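Local coordinates for trans-isoprenyl diphosphate synthase (Caulobacter crescentus, PDB 3OYR), which probably makes the all-trans octaprenyl diphosphate used for quinone side chains, by adding isopentenyl units to farnesyl diphosphate, at residues A248-L261 with A279-A293. Residues are numbered along the deposited sequence; the frame is centred on the assembly and turned at random.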
# COMPACT_ATOMS: atom_id res chain seq x y z
N ALA B 248 -25.44 5.40 1.30
CA ALA B 248 -25.90 6.15 0.14
C ALA B 248 -25.64 7.62 0.40
O ALA B 248 -25.91 8.10 1.50
CB ALA B 248 -27.39 5.91 -0.12
N GLY B 249 -25.10 8.34 -0.58
CA GLY B 249 -24.83 9.77 -0.41
C GLY B 249 -23.45 10.17 0.06
O GLY B 249 -23.18 11.36 0.27
N ASP B 250 -22.55 9.19 0.23
CA ASP B 250 -21.15 9.49 0.56
C ASP B 250 -20.50 10.47 -0.43
O ASP B 250 -19.88 11.42 0.02
CB ASP B 250 -20.30 8.21 0.70
CG ASP B 250 -20.35 7.61 2.11
OD1 ASP B 250 -20.99 8.21 3.00
OD2 ASP B 250 -19.76 6.52 2.31
N ASP B 251 -20.68 10.25 -1.74
CA ASP B 251 -20.10 11.15 -2.77
C ASP B 251 -20.63 12.56 -2.58
O ASP B 251 -19.84 13.51 -2.51
CB ASP B 251 -20.39 10.68 -4.21
CG ASP B 251 -19.79 9.29 -4.54
OD1 ASP B 251 -18.78 8.87 -3.93
OD2 ASP B 251 -20.35 8.63 -5.44
N PHE B 252 -21.96 12.69 -2.50
CA PHE B 252 -22.59 13.99 -2.31
C PHE B 252 -22.11 14.70 -1.04
O PHE B 252 -21.71 15.86 -1.10
CB PHE B 252 -24.13 13.90 -2.34
CG PHE B 252 -24.80 15.24 -2.24
CD1 PHE B 252 -24.83 16.11 -3.33
CD2 PHE B 252 -25.37 15.66 -1.04
CE1 PHE B 252 -25.41 17.37 -3.25
CE2 PHE B 252 -25.97 16.92 -0.94
CZ PHE B 252 -26.00 17.78 -2.05
N ARG B 253 -22.14 13.99 0.09
CA ARG B 253 -21.66 14.56 1.34
C ARG B 253 -20.14 14.84 1.40
O ARG B 253 -19.71 15.70 2.18
CB ARG B 253 -22.15 13.73 2.54
CG ARG B 253 -23.58 14.06 2.96
CD ARG B 253 -24.09 13.23 4.13
NE ARG B 253 -24.80 12.03 3.68
CZ ARG B 253 -24.25 10.82 3.58
NH1 ARG B 253 -22.98 10.62 3.89
NH2 ARG B 253 -24.98 9.79 3.16
N GLU B 254 -19.34 14.16 0.58
CA GLU B 254 -17.89 14.46 0.43
C GLU B 254 -17.64 15.64 -0.50
O GLU B 254 -16.53 16.16 -0.57
CB GLU B 254 -17.11 13.24 -0.11
CG GLU B 254 -16.80 12.14 0.90
CD GLU B 254 -16.80 10.72 0.28
OE1 GLU B 254 -17.26 9.78 0.98
OE2 GLU B 254 -16.36 10.54 -0.88
N GLY B 255 -18.67 16.04 -1.25
CA GLY B 255 -18.53 17.08 -2.26
C GLY B 255 -17.82 16.55 -3.49
O GLY B 255 -17.14 17.29 -4.21
N LYS B 256 -18.00 15.25 -3.72
CA LYS B 256 -17.35 14.54 -4.81
C LYS B 256 -18.26 14.46 -6.03
O LYS B 256 -19.32 13.82 -6.00
CB LYS B 256 -16.93 13.15 -4.33
CG LYS B 256 -16.06 12.37 -5.31
CD LYS B 256 -15.00 11.58 -4.57
CE LYS B 256 -15.49 10.23 -4.11
NZ LYS B 256 -14.47 9.58 -3.26
N ALA B 257 -17.83 15.11 -7.11
CA ALA B 257 -18.55 15.09 -8.36
C ALA B 257 -18.31 13.77 -9.08
O ALA B 257 -17.17 13.33 -9.30
CB ALA B 257 -18.14 16.26 -9.25
N THR B 258 -19.42 13.14 -9.43
CA THR B 258 -19.39 11.95 -10.25
C THR B 258 -20.35 12.23 -11.39
O THR B 258 -21.12 13.20 -11.33
CB THR B 258 -19.85 10.73 -9.46
OG1 THR B 258 -21.18 10.94 -9.02
CG2 THR B 258 -18.97 10.51 -8.23
N LEU B 259 -20.30 11.40 -12.41
CA LEU B 259 -21.14 11.54 -13.58
C LEU B 259 -22.66 11.76 -13.32
O LEU B 259 -23.22 12.66 -13.93
CB LEU B 259 -20.90 10.40 -14.57
CG LEU B 259 -21.49 10.60 -15.96
CD1 LEU B 259 -20.75 11.71 -16.70
CD2 LEU B 259 -21.50 9.30 -16.74
N PRO B 260 -23.31 10.98 -12.41
CA PRO B 260 -24.75 11.27 -12.22
C PRO B 260 -25.02 12.73 -11.86
O PRO B 260 -25.96 13.34 -12.40
CB PRO B 260 -25.16 10.36 -11.06
CG PRO B 260 -24.18 9.26 -11.08
CD PRO B 260 -22.90 9.80 -11.63
N LEU B 261 -24.19 13.28 -10.98
CA LEU B 261 -24.25 14.68 -10.57
C LEU B 261 -23.97 15.65 -11.72
O LEU B 261 -24.68 16.64 -11.90
CB LEU B 261 -23.27 14.94 -9.42
CG LEU B 261 -23.19 16.40 -8.94
CD1 LEU B 261 -24.51 16.78 -8.33
CD2 LEU B 261 -22.04 16.62 -7.95
N ALA B 279 -23.70 23.52 -2.08
CA ALA B 279 -23.58 22.15 -1.58
C ALA B 279 -22.29 21.43 -1.96
O ALA B 279 -21.81 20.59 -1.20
CB ALA B 279 -24.79 21.33 -2.00
N ILE B 280 -21.73 21.76 -3.13
CA ILE B 280 -20.57 21.03 -3.66
C ILE B 280 -19.30 21.89 -3.72
O ILE B 280 -18.25 21.49 -3.22
CB ILE B 280 -20.86 20.43 -5.06
CG1 ILE B 280 -22.10 19.51 -5.02
CG2 ILE B 280 -19.63 19.72 -5.65
CD1 ILE B 280 -21.88 18.14 -4.37
N GLY B 281 -19.41 23.06 -4.36
CA GLY B 281 -18.29 23.97 -4.55
C GLY B 281 -17.77 24.56 -3.25
O GLY B 281 -16.57 24.53 -2.99
N ARG B 282 -18.69 25.10 -2.44
CA ARG B 282 -18.34 25.60 -1.12
C ARG B 282 -18.57 24.54 -0.05
O ARG B 282 -18.06 24.66 1.07
CB ARG B 282 -19.14 26.87 -0.78
CG ARG B 282 -18.99 28.00 -1.78
CD ARG B 282 -19.49 29.30 -1.17
NE ARG B 282 -20.51 29.94 -2.00
CZ ARG B 282 -21.82 29.88 -1.78
NH1 ARG B 282 -22.29 29.21 -0.73
NH2 ARG B 282 -22.66 30.49 -2.59
N ARG B 283 -19.33 23.50 -0.42
CA ARG B 283 -19.57 22.29 0.39
C ARG B 283 -20.33 22.52 1.72
O ARG B 283 -20.04 21.87 2.74
CB ARG B 283 -18.27 21.49 0.60
CG ARG B 283 -18.43 20.00 0.41
CD ARG B 283 -17.07 19.31 0.36
NE ARG B 283 -16.43 19.25 1.67
CZ ARG B 283 -16.67 18.34 2.61
NH1 ARG B 283 -16.02 18.38 3.76
NH2 ARG B 283 -17.56 17.38 2.40
N GLU B 284 -21.31 23.42 1.68
CA GLU B 284 -22.14 23.76 2.84
C GLU B 284 -23.43 22.95 2.78
O GLU B 284 -24.20 23.07 1.82
CB GLU B 284 -22.45 25.26 2.85
CG GLU B 284 -21.22 26.16 2.71
CD GLU B 284 -21.56 27.64 2.60
OE1 GLU B 284 -22.26 28.15 3.49
OE2 GLU B 284 -21.12 28.28 1.63
N GLN B 285 -23.67 22.13 3.81
CA GLN B 285 -24.69 21.08 3.72
C GLN B 285 -25.49 20.74 4.98
O GLN B 285 -25.04 20.95 6.11
CB GLN B 285 -24.06 19.78 3.20
CG GLN B 285 -23.97 19.70 1.70
CD GLN B 285 -23.45 18.37 1.24
OE1 GLN B 285 -23.71 17.34 1.87
NE2 GLN B 285 -22.72 18.37 0.14
N THR B 286 -26.69 20.20 4.74
CA THR B 286 -27.46 19.45 5.73
C THR B 286 -27.84 18.11 5.10
O THR B 286 -27.42 17.80 3.98
CB THR B 286 -28.74 20.19 6.18
OG1 THR B 286 -29.38 20.77 5.03
CG2 THR B 286 -28.42 21.27 7.21
N GLU B 287 -28.65 17.33 5.82
CA GLU B 287 -29.17 16.07 5.29
C GLU B 287 -30.23 16.30 4.21
O GLU B 287 -30.38 15.48 3.30
CB GLU B 287 -29.75 15.23 6.42
CG GLU B 287 -28.73 14.75 7.43
CD GLU B 287 -29.38 14.33 8.73
OE1 GLU B 287 -29.89 15.21 9.45
OE2 GLU B 287 -29.36 13.12 9.04
N ALA B 288 -30.94 17.42 4.32
CA ALA B 288 -31.98 17.82 3.37
C ALA B 288 -31.45 18.09 1.96
O ALA B 288 -32.15 17.87 0.97
CB ALA B 288 -32.75 19.04 3.89
N ASP B 289 -30.20 18.57 1.89
CA ASP B 289 -29.52 18.81 0.61
C ASP B 289 -29.35 17.51 -0.20
O ASP B 289 -29.47 17.53 -1.43
CB ASP B 289 -28.16 19.50 0.82
CG ASP B 289 -28.29 20.96 1.26
OD1 ASP B 289 -27.78 21.30 2.34
OD2 ASP B 289 -28.90 21.77 0.53
N PHE B 290 -29.08 16.39 0.49
CA PHE B 290 -28.95 15.09 -0.18
C PHE B 290 -30.26 14.61 -0.79
O PHE B 290 -30.27 14.16 -1.94
CB PHE B 290 -28.32 14.01 0.72
CG PHE B 290 -28.34 12.63 0.10
CD1 PHE B 290 -27.69 12.38 -1.11
CD2 PHE B 290 -29.05 11.59 0.70
CE1 PHE B 290 -27.74 11.12 -1.71
CE2 PHE B 290 -29.10 10.32 0.11
CZ PHE B 290 -28.44 10.09 -1.10
N ARG B 291 -31.35 14.69 -0.03
CA ARG B 291 -32.68 14.31 -0.53
C ARG B 291 -33.09 15.12 -1.76
O ARG B 291 -33.67 14.57 -2.69
CB ARG B 291 -33.75 14.45 0.56
CG ARG B 291 -33.98 13.19 1.39
CD ARG B 291 -33.12 13.15 2.66
NE ARG B 291 -33.39 14.28 3.55
CZ ARG B 291 -33.04 14.33 4.84
NH1 ARG B 291 -32.41 13.31 5.41
NH2 ARG B 291 -33.32 15.41 5.56
N ARG B 292 -32.76 16.42 -1.75
CA ARG B 292 -32.99 17.30 -2.89
C ARG B 292 -32.16 16.88 -4.11
O ARG B 292 -32.66 16.87 -5.24
CB ARG B 292 -32.69 18.75 -2.52
N ALA B 293 -30.89 16.53 -3.88
CA ALA B 293 -29.99 16.08 -4.94
C ALA B 293 -30.41 14.74 -5.55
O ALA B 293 -30.46 14.61 -6.78
CB ALA B 293 -28.55 16.01 -4.42
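Phe252 is the knob here, its ring pushed into a hole formed by Ala279, Ile280, Phe290 and Ala293. With CG anti to the backbone N (chi1 -176°), the ring leaves helix 250-254 and enters the angle between helices 273-281 and 287-299. Ala293 CB makes a CH-pi contact over one face, 3.9 Å from the centroid of the Phe252 ring, while Gln285 NE2 lies over the opposite face, toward the rim. Ile280 CD1 meets Phe252 CD1 at 3.7 Å and also touches Leu261 CD2, tip to tip. Tyr237 of helix 211-238 touches Phe252 too. In a second CH-pi contact, the CA of Gly249 sits over the face of the Phe290 ring, 3.9 Å from its centroid. Arg283 CD lies against the Glu254-Gly255 backbone, 3.7 Å from Gly255 CA.

The polar link is the Gln285 amide, turned only 22° from the plane of the Phe252 ring. NE2 gives a nearly straight bond (174°) to Phe252 O at 3.0 Å and a second to Ala279 O at 2.7 Å. Phe252 O also accepts from Gly255 N, the two donors coming from opposite faces of its carbonyl plane. A leucine in place of Gln285 would probably leave Ala279 O and Phe252 O without the NH2 group that bridges them.

Chemically, then, the Phe252 ring, one amide and the Arg283 chain hold the Schellman turn at Gly255 against the 279-293 segment, while the next residue, Lys256, forms a salt bridge with the calcium ligand Asp109, which joins this packing to the edge of the active site.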